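Local atomic coordinates of CRISPR system Cmr subunit Cmr1-1 (PDB entry 4W8Z), a protein that caps the type III-B Cmr complex together with Cmr6 and binds RNA in CRISPR defence against viruses and other mobile genetic elements. Residues V101-F106 with S247-L252; R158-T163 with D318-S323; R254-Y259 with K314-W319. All blocks are in the same frame, centred on the assembly; numbering follows the deposited sequence.

Interaction 1: V101-F106 with S247-L252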
loop_
_atom_site.group_PDB
_atom_site.type_symbol
_atom_site.label_atom_id
_atom_site.label_comp_id
_atom_site.label_asym_id
_atom_site.label_seq_id
_atom_site.Cartn_x
_atom_site.Cartn_y
_atom_site.Cartn_z
ATOM N N VAL A 101 -12.404 -4.058 14.533
ATOM C CA VAL A 101 -11.845 -4.038 13.185
ATOM C C VAL A 101 -12.901 -4.487 12.176
ATOM O O VAL A 101 -12.596 -4.760 11.018
ATOM C CB VAL A 101 -10.605 -4.962 13.069
ATOM C CG1 VAL A 101 -9.671 -4.458 12.014
ATOM C CG2 VAL A 101 -9.854 -5.021 14.372
ATOM N N GLY A 102 -14.148 -4.547 12.625
ATOM C CA GLY A 102 -15.211 -5.176 11.862
ATOM C C GLY A 102 -15.709 -4.456 10.625
ATOM O O GLY A 102 -16.381 -5.057 9.786
ATOM N N TYR A 103 -15.400 -3.173 10.498
ATOM C CA TYR A 103 -15.830 -2.436 9.318
ATOM C C TYR A 103 -14.736 -2.375 8.254
ATOM O O TYR A 103 -15.002 -2.642 7.087
ATOM C CB TYR A 103 -16.293 -1.033 9.703
ATOM C CG TYR A 103 -17.620 -1.032 10.427
ATOM C CD1 TYR A 103 -18.815 -1.147 9.726
ATOM C CD2 TYR A 103 -17.678 -0.928 11.812
ATOM C CE1 TYR A 103 -20.032 -1.151 10.382
ATOM C CE2 TYR A 103 -18.891 -0.933 12.480
ATOM C CZ TYR A 103 -20.065 -1.044 11.760
ATOM O OH TYR A 103 -21.273 -1.046 12.424
ATOM N N ILE A 104 -13.511 -2.045 8.644
ATOM C CA ILE A 104 -12.432 -1.988 7.666
ATOM C C ILE A 104 -12.130 -3.378 7.106
ATOM O O ILE A 104 -11.752 -3.505 5.944
ATOM C CB ILE A 104 -11.135 -1.366 8.245
ATOM C CG1 ILE A 104 -10.631 -2.136 9.464
ATOM C CG2 ILE A 104 -11.345 0.100 8.601
ATOM C CD1 ILE A 104 -9.301 -1.624 9.982
ATOM N N TRP A 105 -12.307 -4.416 7.921
ATOM C CA TRP A 105 -12.036 -5.786 7.479
ATOM C C TRP A 105 -13.308 -6.615 7.352
ATOM O O TRP A 105 -13.260 -7.842 7.444
ATOM C CB TRP A 105 -11.075 -6.487 8.437
ATOM C CG TRP A 105 -9.715 -5.868 8.491
ATOM C CD1 TRP A 105 -9.262 -4.816 7.752
ATOM C CD2 TRP A 105 -8.626 -6.264 9.333
ATOM N NE1 TRP A 105 -7.963 -4.531 8.082
ATOM C CE2 TRP A 105 -7.549 -5.404 9.052
ATOM C CE3 TRP A 105 -8.459 -7.258 10.299
ATOM C CZ2 TRP A 105 -6.318 -5.512 9.700
ATOM C CZ3 TRP A 105 -7.236 -7.360 10.944
ATOM C CH2 TRP A 105 -6.183 -6.494 10.640
ATOM N N PHE A 106 -14.434 -5.936 7.148
ATOM C CA PHE A 106 -15.729 -6.583 6.960
ATOM C C PHE A 106 -15.661 -7.782 6.016
ATOM O O PHE A 106 -16.145 -8.863 6.343
ATOM C CB PHE A 106 -16.744 -5.562 6.435
ATOM C CG PHE A 106 -18.076 -6.153 6.073
ATOM C CD1 PHE A 106 -18.320 -6.618 4.791
ATOM C CD2 PHE A 106 -19.094 -6.225 7.009
ATOM C CE1 PHE A 106 -19.546 -7.162 4.454
ATOM C CE2 PHE A 106 -20.325 -6.766 6.679
ATOM C CZ PHE A 106 -20.549 -7.234 5.399
ATOM N N SER A 247 -12.990 5.697 12.547
ATOM C CA SER A 247 -13.020 6.724 11.515
ATOM C C SER A 247 -13.768 6.245 10.278
ATOM O O SER A 247 -14.600 6.969 9.725
ATOM C CB SER A 247 -11.601 7.141 11.131
ATOM O OG SER A 247 -10.931 7.738 12.224
ATOM N N TYR A 248 -13.474 5.019 9.853
ATOM C CA TYR A 248 -14.072 4.471 8.641
ATOM C C TYR A 248 -15.562 4.187 8.818
ATOM O O TYR A 248 -16.327 4.239 7.856
ATOM C CB TYR A 248 -13.348 3.195 8.206
ATOM C CG TYR A 248 -14.035 2.487 7.063
ATOM C CD1 TYR A 248 -13.936 2.968 5.762
ATOM C CD2 TYR A 248 -14.803 1.352 7.287
ATOM C CE1 TYR A 248 -14.575 2.331 4.715
ATOM C CE2 TYR A 248 -15.445 0.710 6.248
ATOM C CZ TYR A 248 -15.327 1.200 4.963
ATOM O OH TYR A 248 -15.973 0.550 3.932
ATOM N N LYS A 249 -15.975 3.882 10.043
ATOM C CA LYS A 249 -17.380 3.608 10.312
ATOM C C LYS A 249 -18.215 4.866 10.098
ATOM O O LYS A 249 -19.306 4.810 9.533
ATOM C CB LYS A 249 -17.563 3.083 11.735
ATOM C CG LYS A 249 -18.987 2.687 12.084
ATOM C CD LYS A 249 -19.131 2.457 13.580
ATOM C CE LYS A 249 -20.576 2.197 13.977
ATOM N NZ LYS A 249 -20.760 2.208 15.463
ATOM N N GLU A 250 -17.686 6.002 10.544
ATOM C CA GLU A 250 -18.380 7.275 10.401
ATOM C C GLU A 250 -18.302 7.773 8.965
ATOM O O GLU A 250 -19.265 8.336 8.438
ATOM C CB GLU A 250 -17.799 8.316 11.363
ATOM C CG GLU A 250 -18.407 9.715 11.243
ATOM C CD GLU A 250 -19.896 9.778 11.590
ATOM O OE1 GLU A 250 -20.473 8.767 12.053
ATOM O OE2 GLU A 250 -20.495 10.861 11.399
ATOM N N TYR A 251 -17.147 7.558 8.341
ATOM C CA TYR A 251 -16.939 7.876 6.930
ATOM C C TYR A 251 -17.953 7.143 6.061
ATOM O O TYR A 251 -18.590 7.735 5.193
ATOM C CB TYR A 251 -15.515 7.506 6.527
ATOM C CG TYR A 251 -15.159 7.713 5.070
ATOM C CD1 TYR A 251 -15.016 8.987 4.537
ATOM C CD2 TYR A 251 -14.919 6.626 4.236
ATOM C CE1 TYR A 251 -14.665 9.173 3.212
ATOM C CE2 TYR A 251 -14.567 6.804 2.912
ATOM C CZ TYR A 251 -14.443 8.077 2.407
ATOM O OH TYR A 251 -14.089 8.250 1.090
ATOM N N LEU A 252 -18.109 5.850 6.322
ATOM C CA LEU A 252 -19.058 5.020 5.592
ATOM C C LEU A 252 -20.502 5.412 5.895
ATOM O O LEU A 252 -21.362 5.353 5.019
ATOM C CB LEU A 252 -18.832 3.544 5.929
ATOM C CG LEU A 252 -19.776 2.505 5.327
ATOM C CD1 LEU A 252 -19.625 2.451 3.815
ATOM C CD2 LEU A 252 -19.517 1.144 5.953
#

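Interaction 2: R158-T163 with D318-S323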
loop_
_atom_site.group_PDB
_atom_site.type_symbol
_atom_site.label_atom_id
_atom_site.label_comp_id
_atom_site.label_asym_id
_atom_site.label_seq_id
_atom_site.Cartn_x
_atom_site.Cartn_y
_atom_site.Cartn_z
ATOM N N ARG A 158 -7.194 -6.877 1.133
ATOM C CA ARG A 158 -7.512 -5.711 1.967
ATOM C C ARG A 158 -6.278 -4.955 2.471
ATOM O O ARG A 158 -6.347 -4.237 3.469
ATOM C CB ARG A 158 -8.389 -6.128 3.155
ATOM C CG ARG A 158 -9.837 -6.360 2.788
ATOM C CD ARG A 158 -10.506 -5.051 2.392
ATOM N NE ARG A 158 -11.815 -5.282 1.798
ATOM C CZ ARG A 158 -12.041 -5.359 0.490
ATOM N NH1 ARG A 158 -11.041 -5.205 -0.367
ATOM N NH2 ARG A 158 -13.269 -5.585 0.038
ATOM N N SER A 159 -5.164 -5.086 1.760
ATOM C CA SER A 159 -3.912 -4.447 2.170
ATOM C C SER A 159 -3.930 -2.916 2.034
ATOM O O SER A 159 -3.090 -2.232 2.617
ATOM C CB SER A 159 -2.741 -5.034 1.377
ATOM O OG SER A 159 -3.174 -5.494 0.107
ATOM N N ARG A 160 -4.886 -2.380 1.280
ATOM C CA ARG A 160 -5.088 -0.932 1.230
ATOM C C ARG A 160 -5.865 -0.454 2.450
ATOM O O ARG A 160 -6.013 0.750 2.677
ATOM C CB ARG A 160 -5.820 -0.525 -0.047
ATOM C CG ARG A 160 -4.981 -0.667 -1.306
ATOM C CD ARG A 160 -5.810 -0.399 -2.546
ATOM N NE ARG A 160 -6.918 -1.337 -2.647
ATOM C CZ ARG A 160 -7.922 -1.229 -3.511
ATOM N NH1 ARG A 160 -7.976 -0.208 -4.359
ATOM N NH2 ARG A 160 -8.880 -2.142 -3.520
ATOM N N ARG A 161 -6.355 -1.404 3.238
ATOM C CA ARG A 161 -7.124 -1.080 4.431
ATOM C C ARG A 161 -6.526 -1.683 5.696
ATOM O O ARG A 161 -7.259 -2.129 6.581
ATOM C CB ARG A 161 -8.568 -1.557 4.290
ATOM C CG ARG A 161 -9.386 -0.865 3.221
ATOM C CD ARG A 161 -10.849 -1.181 3.448
ATOM N NE ARG A 161 -11.707 -0.780 2.340
ATOM C CZ ARG A 161 -13.036 -0.824 2.383
ATOM N NH1 ARG A 161 -13.651 -1.245 3.485
ATOM N NH2 ARG A 161 -13.749 -0.445 1.328
ATOM N N GLY A 162 -5.202 -1.718 5.782
ATOM C CA GLY A 162 -4.559 -2.065 7.034
ATOM C C GLY A 162 -4.002 -3.467 7.186
ATOM O O GLY A 162 -3.297 -3.732 8.151
ATOM N N THR A 163 -4.302 -4.370 6.263
ATOM C CA THR A 163 -3.727 -5.707 6.355
ATOM C C THR A 163 -2.387 -5.781 5.629
ATOM O O THR A 163 -2.117 -5.002 4.716
ATOM C CB THR A 163 -4.666 -6.787 5.776
ATOM O OG1 THR A 163 -4.630 -6.741 4.346
ATOM C CG2 THR A 163 -6.089 -6.588 6.259
ATOM N N ASP A 318 -17.649 -2.000 -0.169
ATOM C CA ASP A 318 -16.481 -2.416 -0.938
ATOM C C ASP A 318 -15.895 -1.266 -1.751
ATOM O O ASP A 318 -14.846 -1.415 -2.381
ATOM C CB ASP A 318 -16.833 -3.578 -1.870
ATOM C CG ASP A 318 -17.070 -4.883 -1.122
ATOM O OD1 ASP A 318 -16.424 -5.105 -0.072
ATOM O OD2 ASP A 318 -17.902 -5.693 -1.593
ATOM N N TRP A 319 -16.575 -0.123 -1.744
ATOM C CA TRP A 319 -16.095 1.048 -2.470
ATOM C C TRP A 319 -14.744 1.500 -1.922
ATOM O O TRP A 319 -14.522 1.476 -0.712
ATOM C CB TRP A 319 -17.116 2.186 -2.392
ATOM C CG TRP A 319 -18.344 1.958 -3.234
ATOM C CD1 TRP A 319 -18.738 0.782 -3.815
ATOM C CD2 TRP A 319 -19.332 2.932 -3.597
ATOM N NE1 TRP A 319 -19.912 0.964 -4.505
ATOM C CE2 TRP A 319 -20.295 2.275 -4.392
ATOM C CE3 TRP A 319 -19.501 4.294 -3.324
ATOM C CZ2 TRP A 319 -21.402 2.938 -4.923
ATOM C CZ3 TRP A 319 -20.596 4.950 -3.857
ATOM C CH2 TRP A 319 -21.534 4.271 -4.641
ATOM N N ASN A 320 -13.837 1.892 -2.812
ATOM C CA ASN A 320 -12.535 2.415 -2.408
ATOM C C ASN A 320 -12.635 3.564 -1.414
ATOM O O ASN A 320 -13.556 4.381 -1.482
ATOM C CB ASN A 320 -11.745 2.891 -3.627
ATOM C CG ASN A 320 -11.274 1.755 -4.498
ATOM O OD1 ASN A 320 -11.212 0.608 -4.061
ATOM N ND2 ASN A 320 -10.917 2.070 -5.738
ATOM N N VAL A 321 -11.674 3.630 -0.498
ATOM C CA VAL A 321 -11.564 4.763 0.413
ATOM C C VAL A 321 -10.788 5.890 -0.270
ATOM O O VAL A 321 -9.680 5.677 -0.759
ATOM C CB VAL A 321 -10.873 4.364 1.728
ATOM C CG1 VAL A 321 -10.674 5.577 2.615
ATOM C CG2 VAL A 321 -11.692 3.301 2.448
ATOM N N LEU A 322 -11.376 7.082 -0.316
ATOM C CA LEU A 322 -10.772 8.196 -1.041
ATOM C C LEU A 322 -10.174 9.228 -0.103
ATOM O O LEU A 322 -10.279 9.111 1.117
ATOM C CB LEU A 322 -11.799 8.865 -1.950
ATOM C CG LEU A 322 -12.488 7.967 -2.979
ATOM C CD1 LEU A 322 -13.368 8.818 -3.876
ATOM C CD2 LEU A 322 -11.462 7.176 -3.795
ATOM N N SER A 323 -9.558 10.252 -0.679
ATOM C CA SER A 323 -8.763 11.196 0.093
ATOM C C SER A 323 -9.588 12.070 1.031
ATOM O O SER A 323 -9.044 12.674 1.948
ATOM C CB SER A 323 -7.960 12.082 -0.845
ATOM O OG SER A 323 -8.836 12.860 -1.638
#

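Interaction 3: R254-Y259 with K314-W319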
loop_
_atom_site.group_PDB
_atom_site.type_symbol
_atom_site.label_atom_id
_atom_site.label_comp_id
_atom_site.label_asym_id
_atom_site.label_seq_id
_atom_site.Cartn_x
_atom_site.Cartn_y
_atom_site.Cartn_z
ATOM N N ARG A 254 -21.797 8.415 6.619
ATOM C CA ARG A 254 -22.148 9.606 5.853
ATOM C C ARG A 254 -22.144 9.320 4.353
ATOM O O ARG A 254 -22.897 9.926 3.589
ATOM C CB ARG A 254 -21.187 10.750 6.173
ATOM C CG ARG A 254 -21.194 11.157 7.623
ATOM C CD ARG A 254 -20.386 12.413 7.837
ATOM N NE ARG A 254 -20.223 12.706 9.257
ATOM C CZ ARG A 254 -19.537 13.737 9.736
ATOM N NH1 ARG A 254 -18.944 14.587 8.907
ATOM N NH2 ARG A 254 -19.445 13.916 11.046
ATOM N N ARG A 255 -21.284 8.398 3.942
ATOM C CA ARG A 255 -21.174 8.013 2.544
ATOM C C ARG A 255 -22.477 7.398 2.048
ATOM O O ARG A 255 -22.981 7.762 0.986
ATOM C CB ARG A 255 -20.016 7.033 2.364
ATOM C CG ARG A 255 -19.658 6.752 0.931
ATOM C CD ARG A 255 -18.471 5.818 0.860
ATOM N NE ARG A 255 -17.459 6.319 -0.059
ATOM C CZ ARG A 255 -16.306 5.711 -0.293
ATOM N NH1 ARG A 255 -16.020 4.573 0.329
ATOM N NH2 ARG A 255 -15.441 6.239 -1.146
ATOM N N ILE A 256 -23.015 6.468 2.835
ATOM C CA ILE A 256 -24.289 5.823 2.536
ATOM C C ILE A 256 -25.411 6.851 2.381
ATOM O O ILE A 256 -26.151 6.829 1.399
ATOM C CB ILE A 256 -24.671 4.809 3.637
ATOM C CG1 ILE A 256 -23.655 3.667 3.681
ATOM C CG2 ILE A 256 -26.062 4.259 3.400
ATOM C CD1 ILE A 256 -23.772 2.797 4.909
ATOM N N LYS A 257 -25.527 7.755 3.349
ATOM C CA LYS A 257 -26.550 8.788 3.300
ATOM C C LYS A 257 -26.368 9.687 2.080
ATOM O O LYS A 257 -27.340 10.066 1.424
ATOM C CB LYS A 257 -26.531 9.629 4.581
ATOM C CG LYS A 257 -27.137 8.946 5.797
ATOM C CD LYS A 257 -28.131 9.867 6.483
ATOM C CE LYS A 257 -27.437 10.943 7.304
ATOM N NZ LYS A 257 -27.285 10.522 8.729
ATOM N N LYS A 258 -25.116 10.010 1.774
ATOM C CA LYS A 258 -24.801 10.916 0.676
ATOM C C LYS A 258 -25.233 10.346 -0.668
ATOM O O LYS A 258 -25.832 11.043 -1.489
ATOM C CB LYS A 258 -23.302 11.230 0.653
ATOM C CG LYS A 258 -22.890 12.210 -0.432
ATOM C CD LYS A 258 -21.507 12.780 -0.179
ATOM C CE LYS A 258 -20.429 12.037 -0.938
ATOM N NZ LYS A 258 -19.111 12.730 -0.816
ATOM N N TYR A 259 -24.942 9.072 -0.891
ATOM C CA TYR A 259 -25.194 8.483 -2.195
ATOM C C TYR A 259 -26.620 7.992 -2.346
ATOM O O TYR A 259 -27.084 7.777 -3.466
ATOM C CB TYR A 259 -24.193 7.364 -2.465
ATOM C CG TYR A 259 -22.916 7.922 -3.027
ATOM C CD1 TYR A 259 -22.845 8.305 -4.356
ATOM C CD2 TYR A 259 -21.799 8.108 -2.227
ATOM C CE1 TYR A 259 -21.697 8.837 -4.882
ATOM C CE2 TYR A 259 -20.638 8.642 -2.745
ATOM C CZ TYR A 259 -20.596 9.006 -4.074
ATOM O OH TYR A 259 -19.453 9.539 -4.610
ATOM N N LYS A 314 -20.906 -2.478 -6.989
ATOM C CA LYS A 314 -20.782 -3.478 -5.940
ATOM C C LYS A 314 -21.316 -2.842 -4.662
ATOM O O LYS A 314 -21.777 -1.704 -4.696
ATOM C CB LYS A 314 -19.330 -3.933 -5.788
ATOM C CG LYS A 314 -18.333 -2.793 -5.727
ATOM C CD LYS A 314 -16.917 -3.293 -5.895
ATOM C CE LYS A 314 -15.921 -2.184 -5.617
ATOM N NZ LYS A 314 -14.535 -2.604 -5.936
ATOM N N HIS A 315 -21.263 -3.549 -3.541
ATOM C CA HIS A 315 -21.779 -2.968 -2.306
ATOM C C HIS A 315 -20.907 -1.799 -1.861
ATOM O O HIS A 315 -19.684 -1.819 -2.026
ATOM C CB HIS A 315 -21.868 -4.010 -1.195
ATOM C CG HIS A 315 -22.817 -3.632 -0.105
ATOM N ND1 HIS A 315 -22.475 -2.770 0.919
ATOM C CD2 HIS A 315 -24.108 -3.980 0.114
ATOM C CE1 HIS A 315 -23.511 -2.613 1.721
ATOM N NE2 HIS A 315 -24.515 -3.337 1.258
ATOM N N ILE A 316 -21.551 -0.782 -1.294
ATOM C CA ILE A 316 -20.872 0.456 -0.918
ATOM C C ILE A 316 -19.782 0.213 0.133
ATOM O O ILE A 316 -18.856 1.014 0.281
ATOM C CB ILE A 316 -21.881 1.506 -0.396
ATOM C CG1 ILE A 316 -21.211 2.878 -0.244
ATOM C CG2 ILE A 316 -22.518 1.040 0.899
ATOM C CD1 ILE A 316 -22.147 4.048 -0.452
ATOM N N VAL A 317 -19.881 -0.908 0.840
ATOM C CA VAL A 317 -18.862 -1.277 1.815
ATOM C C VAL A 317 -17.555 -1.652 1.112
ATOM O O VAL A 317 -16.483 -1.609 1.713
ATOM C CB VAL A 317 -19.337 -2.446 2.715
ATOM C CG1 VAL A 317 -19.325 -3.763 1.954
ATOM C CG2 VAL A 317 -18.476 -2.539 3.964
ATOM N N ASP A 318 -17.649 -2.000 -0.169
ATOM C CA ASP A 318 -16.481 -2.416 -0.938
ATOM C C ASP A 318 -15.895 -1.266 -1.751
ATOM O O ASP A 318 -14.846 -1.415 -2.381
ATOM C CB ASP A 318 -16.833 -3.578 -1.870
ATOM C CG ASP A 318 -17.070 -4.883 -1.122
ATOM O OD1 ASP A 318 -16.424 -5.105 -0.072
ATOM O OD2 ASP A 318 -17.902 -5.693 -1.593
ATOM N N TRP A 319 -16.575 -0.123 -1.744
ATOM C CA TRP A 319 -16.095 1.048 -2.470
ATOM C C TRP A 319 -14.744 1.500 -1.922
ATOM O O TRP A 319 -14.522 1.476 -0.712
ATOM C CB TRP A 319 -17.116 2.186 -2.392
ATOM C CG TRP A 319 -18.344 1.958 -3.234
ATOM C CD1 TRP A 319 -18.738 0.782 -3.815
ATOM C CD2 TRP A 319 -19.332 2.932 -3.597
ATOM N NE1 TRP A 319 -19.912 0.964 -4.505
ATOM C CE2 TRP A 319 -20.295 2.275 -4.392
ATOM C CE3 TRP A 319 -19.501 4.294 -3.324
ATOM C CZ2 TRP A 319 -21.402 2.938 -4.923
ATOM C CZ3 TRP A 319 -20.596 4.950 -3.857
ATOM C CH2 TRP A 319 -21.534 4.271 -4.641
#

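Interaction 1: V101-F106 with S247-L252
Lys-249 lays its aliphatic chain across the ring of Tyr-103, where a loop of the RAMP-family region joining helices 95-99 and 106-113 packs on helix 237-264 of the Cmr1-like C-terminal region. With its CG anti to the backbone N (chi1 -176°) and the rest extended, the lysine leaves the helix over the ring. Its CB lies 4.0 Å from Tyr-103 CD2. CG sits over the ring face, 3.9 Å from the Tyr-103 centroid and 19° off the normal, a CH-pi contact. CD reaches the rim, 3.6 Å from Tyr-103 CE2, and CE passes 3.7 Å from Tyr-103 OH. A lysine suits this exposed edge because its methylenes can cover an aromatic face while the ammonium stays at the surface.

Deeper in, Tyr-248 faces the loop and presents the edge of its ring, in plane, to Tyr-103 CB, with Tyr-248 CD2 at 3.7 Å. The loop backbone is anchored by Asn-245, whose OD1 accepts hydrogen bonds from the amides of Tyr-103 and Ile-104. Buried, beta-branched Ile-104 meets the helix with one branch: its CG2 lies 3.7 Å from Tyr-248 CB, while CG1 and CD1 lead away from the helix.

Interaction 2: R158-T163 with D318-S323
Arg-158 NH2 is gripped by three groups: Asp-318 OD1 at 3.2 Å in a salt bridge, Glu-32 OE2 in a second one, and Ser-107 OG by a hydrogen bond. The arginine belongs to the loop between helix 136-152 and strand 166-172, which probably corresponds to the glycine-rich loop of RAMP proteins; here it meets the loop leading to helix 327-330 of the C-terminal region. Bending at chi2 (-68°) turns the guanidinium toward the aspartate, which lies at its edge, with the two planes 57° apart. The two carboxylates balance the charge of the buried guanidinium.

Arg-161 stretches out from CG to NE instead, carrying NH2 to the backbone of the other loop. There it donates to Val-317 O and lies 2.9 Å from Trp-319 O, which is near the guanidinium plane. Val-321 CG2 rests over one face of the same group, 4.1 Å from Arg-161 NE, so a flat cation has the Trp-319 carbonyl at its edge and a methyl over a face.

Residues 158-161 form a type I turn closed by Arg-161 N to Arg-158 O, 2.8 Å; next comes Gly-162, where glycine suits the positive phi (102°), having no CB to meet the preceding carbonyl. At the partly exposed side, Asn-320 OD1 lies 3.4 Å from Arg-160 NH1.

Interaction 3: R254-Y259 with K314-W319
Ile-256 and Ile-316 bring the two backbones to their nearest approach, 7.2 Å between CA atoms, where helix 237-264 passes an irregular turn of the loop before helix 327-330. Residues 316-318 of that turn have helical backbone angles without a regular helix's bonds; Asp-318 N still donates to His-315 O. The imidazole of His-315 helps to shape the turn, its ND1 accepting the amide of Val-317 in the ring plane (3.2 Å from Val-317 N to His-315 ND1, 166° at the hydrogen), consistent with an unprotonated ND1.

Ile-316 points toward the helix and spreads its branches over it. CG1 stands anti to the backbone N (chi1 -170°) and carries CD1 to within 3.9 Å of Arg-255 CG, while CG2 meets Ile-256 CG1 at 4.0 Å. A branched aliphatic residue can touch both neighbours at once, and its CD1 also lies near Tyr-259 CB.

Both segments lie in the Cmr1-like C-terminal region, and the contact folds part of the loop between strand 294-302 and helix 327-330 onto helix 237-264. One turn beyond Arg-255, Tyr-259 offers the face of its ring to the edge of the Trp-319 indole in a T-shaped (edge-to-face) pair, with planes at 81° and Trp-319 CZ3 poised 3.7 Å above the centre of the tyrosine ring. Tyr-259 OH is bound by Glu-310 OE2, and at the far end of the indole Trp-319 NE1 donates to Lys-314 O at 3.3 Å.

Arg-255 runs past Ile-316 in the opposite direction, its CG and CD packing on it, and its NH2 is held by Asn-320 O and by a salt bridge to Glu-310. Trp-319 CB sits over one face of the guanidinium, 3.8 Å from Arg-255 NH1.

From the N terminus the chain first passes 101-106, then the loop 158-163, before helix 237-264 supplies 247-252 and closes interaction 1 over 140 intervening residues. The same helix then gives 254-259, and the loop 314-323 returns to it to close interaction 3 and reaches back to 158-163 to close interaction 2. Interactions 1 and 2 therefore cross, 1 and 3 follow in series along one helix, and 3 lies within the span of 2, sharing Asp-318 and Trp-319. Trp-105 NE1 to Arg-161 O ties the two RAMP-region loops, and a probable hydrogen bond between Tyr-251 OH and Leu-322 N also joins 1 to 2. Interactions 1 and 2 link the N- and C-terminal regions; interaction 3 stays within the latter.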